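Local coordinates for putative acetyltransferase Sthe_0691 (PDB 3SHP), which probably transfers an acetyl group from acetyl-coenzyme A to a still unidentified acceptor, at residues R41-L50 against L161-V171. Numbering follows the deposited sequence.
Sequences RAEAFLKEKL and LLIYQAVDPKV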
loop_
_atom_site.group_PDB
_atom_site.type_symbol
_atom_site.label_atom_id
_atom_site.label_comp_id
_atom_site.label_asym_id
_atom_site.label_seq_id
_atom_site.Cartn_x
_atom_site.Cartn_y
_atom_site.Cartn_z
ATOM N N ARG A 41 24.145 -2.014 -7.887
ATOM C CA ARG A 41 23.252 -1.202 -8.698
ATOM C C ARG A 41 23.761 -0.513 -9.977
ATOM O O ARG A 41 22.995 -0.311 -10.926
ATOM C CB ARG A 41 22.855 -0.034 -7.799
ATOM C CG ARG A 41 21.493 0.031 -7.478
ATOM C CD ARG A 41 21.360 1.065 -6.389
ATOM N NE ARG A 41 21.661 0.426 -5.114
ATOM C CZ ARG A 41 21.049 0.687 -3.958
ATOM N NH1 ARG A 41 21.433 0.018 -2.868
ATOM N NH2 ARG A 41 20.051 1.581 -3.894
ATOM N N ALA A 42 24.999 -0.027 -9.919
ATOM C CA ALA A 42 25.611 0.675 -11.030
ATOM C C ALA A 42 27.057 0.266 -11.093
ATOM O O ALA A 42 27.604 -0.247 -10.113
ATOM C CB ALA A 42 25.506 2.159 -10.819
ATOM N N GLU A 43 27.694 0.527 -12.234
ATOM C CA GLU A 43 29.079 0.122 -12.441
ATOM C C GLU A 43 29.583 0.897 -13.658
ATOM O O GLU A 43 28.780 1.305 -14.502
ATOM C CB GLU A 43 29.147 -1.396 -12.680
ATOM C CG GLU A 43 28.310 -1.839 -13.881
ATOM C CD GLU A 43 28.041 -3.329 -13.949
ATOM O OE1 GLU A 43 28.299 -3.896 -15.044
ATOM O OE2 GLU A 43 27.522 -3.929 -12.962
ATOM N N ALA A 44 30.889 1.117 -13.755
ATOM C CA ALA A 44 31.438 1.680 -14.998
ATOM C C ALA A 44 30.951 0.857 -16.184
ATOM O O ALA A 44 30.838 -0.372 -16.085
ATOM C CB ALA A 44 32.959 1.686 -14.981
ATOM N N PHE A 45 30.647 1.522 -17.285
ATOM C CA PHE A 45 30.223 0.823 -18.480
ATOM C C PHE A 45 31.404 0.076 -19.081
ATOM O O PHE A 45 32.358 0.694 -19.535
ATOM C CB PHE A 45 29.673 1.807 -19.500
ATOM C CG PHE A 45 29.119 1.162 -20.755
ATOM C CD1 PHE A 45 27.772 0.833 -20.843
ATOM C CD2 PHE A 45 29.945 0.914 -21.862
ATOM C CE1 PHE A 45 27.244 0.255 -22.009
ATOM C CE2 PHE A 45 29.430 0.340 -23.039
ATOM C CZ PHE A 45 28.077 0.004 -23.113
ATOM N N LEU A 46 31.330 -1.250 -19.070
ATOM C CA LEU A 46 32.376 -2.089 -19.669
ATOM C C LEU A 46 31.691 -3.185 -20.496
ATOM O O LEU A 46 30.449 -3.265 -20.530
ATOM C CB LEU A 46 33.264 -2.699 -18.562
ATOM C CG LEU A 46 34.081 -1.809 -17.608
ATOM C CD1 LEU A 46 34.595 -2.588 -16.355
ATOM C CD2 LEU A 46 35.246 -1.151 -18.345
ATOM N N LYS A 47 32.485 -4.033 -21.155
ATOM C CA LYS A 47 31.940 -5.023 -22.125
ATOM C C LYS A 47 30.968 -5.958 -21.430
ATOM O O LYS A 47 31.277 -6.492 -20.359
ATOM C CB LYS A 47 33.054 -5.863 -22.768
ATOM C CG LYS A 47 33.906 -5.138 -23.820
ATOM C CD LYS A 47 35.366 -5.636 -23.748
ATOM C CE LYS A 47 36.227 -5.126 -24.893
ATOM N NZ LYS A 47 35.887 -5.823 -26.163
ATOM N N GLU A 48 29.799 -6.151 -22.038
ATOM C CA GLU A 48 28.766 -7.034 -21.476
ATOM C C GLU A 48 29.263 -8.435 -21.155
ATOM O O GLU A 48 28.888 -9.013 -20.133
ATOM C CB GLU A 48 27.583 -7.148 -22.434
ATOM C CG GLU A 48 26.285 -6.654 -21.844
ATOM C CD GLU A 48 25.198 -6.520 -22.888
ATOM O OE1 GLU A 48 24.053 -6.953 -22.616
ATOM O OE2 GLU A 48 25.486 -5.980 -23.981
ATOM N N LYS A 49 30.113 -8.965 -22.035
ATOM C CA LYS A 49 30.608 -10.342 -21.927
ATOM C C LYS A 49 31.211 -10.656 -20.542
ATOM O O LYS A 49 31.117 -11.790 -20.064
ATOM C CB LYS A 49 31.578 -10.676 -23.076
ATOM C CG LYS A 49 32.994 -10.067 -22.948
ATOM C CD LYS A 49 33.854 -10.334 -24.212
ATOM C CE LYS A 49 35.276 -9.763 -24.063
ATOM N NZ LYS A 49 36.133 -9.926 -25.285
ATOM N N LEU A 50 31.794 -9.645 -19.892
ATOM C CA LEU A 50 32.365 -9.821 -18.558
ATOM C C LEU A 50 31.376 -10.387 -17.536
ATOM O O LEU A 50 31.780 -11.089 -16.618
ATOM C CB LEU A 50 32.947 -8.511 -18.039
ATOM C CG LEU A 50 34.106 -7.894 -18.821
ATOM C CD1 LEU A 50 34.426 -6.537 -18.218
ATOM C CD2 LEU A 50 35.348 -8.806 -18.824
ATOM N N LEU A 161 24.993 7.389 -3.099
ATOM C CA LEU A 161 25.565 6.053 -3.138
ATOM C C LEU A 161 26.765 6.090 -4.078
ATOM O O LEU A 161 26.655 6.579 -5.214
ATOM C CB LEU A 161 24.557 5.036 -3.658
ATOM C CG LEU A 161 25.084 3.590 -3.618
ATOM C CD1 LEU A 161 25.444 3.208 -2.165
ATOM C CD2 LEU A 161 24.099 2.571 -4.275
ATOM N N LEU A 162 27.892 5.564 -3.616
ATOM C CA LEU A 162 29.092 5.503 -4.422
ATOM C C LEU A 162 29.326 4.073 -4.806
ATOM O O LEU A 162 29.017 3.179 -4.029
ATOM C CB LEU A 162 30.296 6.031 -3.635
ATOM C CG LEU A 162 30.179 7.463 -3.089
ATOM C CD1 LEU A 162 31.465 7.908 -2.354
ATOM C CD2 LEU A 162 29.866 8.386 -4.234
ATOM N N ILE A 163 29.861 3.851 -6.006
ATOM C CA ILE A 163 30.256 2.515 -6.443
ATOM C C ILE A 163 31.765 2.489 -6.601
ATOM O O ILE A 163 32.331 3.224 -7.430
ATOM C CB ILE A 163 29.641 2.133 -7.798
ATOM C CG1 ILE A 163 28.132 2.400 -7.818
ATOM C CG2 ILE A 163 30.002 0.683 -8.151
ATOM C CD1 ILE A 163 27.316 1.466 -6.906
ATOM N N TYR A 164 32.410 1.649 -5.796
ATOM C CA TYR A 164 33.856 1.500 -5.821
ATOM C C TYR A 164 34.178 0.261 -6.628
ATOM O O TYR A 164 33.468 -0.744 -6.532
ATOM C CB TYR A 164 34.412 1.361 -4.387
ATOM C CG TYR A 164 34.765 2.690 -3.766
ATOM C CD1 TYR A 164 33.770 3.615 -3.450
ATOM C CD2 TYR A 164 36.088 3.027 -3.499
ATOM C CE1 TYR A 164 34.082 4.844 -2.906
ATOM C CE2 TYR A 164 36.421 4.266 -2.931
ATOM C CZ TYR A 164 35.405 5.154 -2.631
ATOM O OH TYR A 164 35.686 6.379 -2.065
ATOM N N GLN A 165 35.255 0.338 -7.408
ATOM C CA GLN A 165 35.667 -0.752 -8.295
ATOM C C GLN A 165 37.166 -0.941 -8.336
ATOM O O GLN A 165 37.936 0.009 -8.151
ATOM C CB GLN A 165 35.149 -0.505 -9.719
ATOM C CG GLN A 165 33.624 -0.651 -9.834
ATOM C CD GLN A 165 33.150 -0.707 -11.289
ATOM O OE1 GLN A 165 33.180 0.303 -12.013
ATOM N NE2 GLN A 165 32.705 -1.880 -11.719
ATOM N N ALA A 166 37.580 -2.181 -8.548
ATOM C CA ALA A 166 38.894 -2.445 -9.096
ATOM C C ALA A 166 38.661 -3.197 -10.393
ATOM O O ALA A 166 37.872 -4.168 -10.454
ATOM C CB ALA A 166 39.743 -3.245 -8.139
ATOM N N VAL A 167 39.324 -2.720 -11.434
ATOM C CA VAL A 167 39.203 -3.288 -12.756
ATOM C C VAL A 167 40.604 -3.617 -13.290
ATOM O O VAL A 167 41.464 -2.733 -13.414
ATOM C CB VAL A 167 38.456 -2.332 -13.704
ATOM C CG1 VAL A 167 38.381 -2.901 -15.134
ATOM C CG2 VAL A 167 37.043 -1.996 -13.154
ATOM N N ASP A 168 40.820 -4.896 -13.584
ATOM C CA ASP A 168 42.065 -5.384 -14.162
ATOM C C ASP A 168 42.482 -4.561 -15.383
ATOM O O ASP A 168 41.632 -4.215 -16.219
ATOM C CB ASP A 168 41.908 -6.863 -14.539
ATOM C CG ASP A 168 43.207 -7.500 -14.983
ATOM O OD1 ASP A 168 43.670 -7.163 -16.090
ATOM O OD2 ASP A 168 43.756 -8.353 -14.238
ATOM N N PRO A 169 43.793 -4.240 -15.490
ATOM C CA PRO A 169 44.342 -3.495 -16.635
ATOM C C PRO A 169 43.877 -4.028 -18.004
ATOM O O PRO A 169 43.552 -3.227 -18.886
ATOM C CB PRO A 169 45.855 -3.673 -16.487
ATOM C CG PRO A 169 46.085 -3.904 -15.043
ATOM C CD PRO A 169 44.804 -4.445 -14.435
ATOM N N LYS A 170 43.829 -5.356 -18.166
ATOM C CA LYS A 170 43.426 -5.997 -19.434
ATOM C C LYS A 170 42.151 -5.401 -20.028
ATOM O O LYS A 170 42.018 -5.303 -21.246
ATOM C CB LYS A 170 43.198 -7.494 -19.245
ATOM C CG LYS A 170 44.432 -8.315 -18.997
ATOM C CD LYS A 170 44.015 -9.651 -18.412
ATOM C CE LYS A 170 45.008 -10.723 -18.769
ATOM N NZ LYS A 170 44.633 -11.988 -18.100
ATOM N N VAL A 171 41.215 -5.025 -19.161
ATOM C CA VAL A 171 39.943 -4.448 -19.579
ATOM C C VAL A 171 40.113 -2.976 -19.970
ATOM O O VAL A 171 40.000 -2.610 -21.142
ATOM C CB VAL A 171 38.887 -4.549 -18.458
ATOM C CG1 VAL A 171 37.536 -4.165 -18.988
ATOM C CG2 VAL A 171 38.848 -5.960 -17.877
HETATM O O HOH W 1 31.934 -2.247 -14.489
#
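Gln165 reaches from strand 157-167 to the backbone of Ala44 and ties the short strand 43-44 to one face of the mixed sheet, whose order, with strand 84-91 parallel to 121-127, is consistent with a GNAT-type acetyltransferase fold. Its chain is extended beyond CG (chi2 -168°), which carries the amide up to Ala44, where OE1 accepts Ala44 N at 3.0 Å with an N-H...O angle of 159°; the donor stands above the amide plane, 37° out of it. NE2 gives a hydrogen to a water at 2.9 Å, and that water donates in turn to Ala44 O, so one amide grips Ala44 N directly and Ala44 O through the water. NE2 also lies 3.7 Å from Glu43 CB. Toward the start of the segment, Ile163 packs under Ala42, with CG2 3.2 Å from Ala42 O and CG1 against Ala42 CB. Leu161 CD2 lies over one face of the Arg41 guanidinium, 3.4 Å from NE and off the centre of the group. Toward the far end, Leu46 meets Val167 tip to tip through CD1, while the side chains of Leu46 and Val171 cross at about a right angle, Leu46 CD2 touching Val171 CG1, which also faces Leu50 CD1; Val171 is poorly ordered, and this corner is less certain. An alanine in place of Gln165 would remove the amide and is likely to leave Ala44 N without its acceptor and the bridging water without one of its partners. In the second shell, Thr123 OG1 hydrogen-bonds Gln165 NE2, which steadies the amide, and Glu125 forms a salt bridge with Arg41 NE. Glu43 pairs antiparallel with a strand of the second subunit, carrying the sheet across the interface, and its OE2 forms a salt bridge with NE of Arg149 of that subunit.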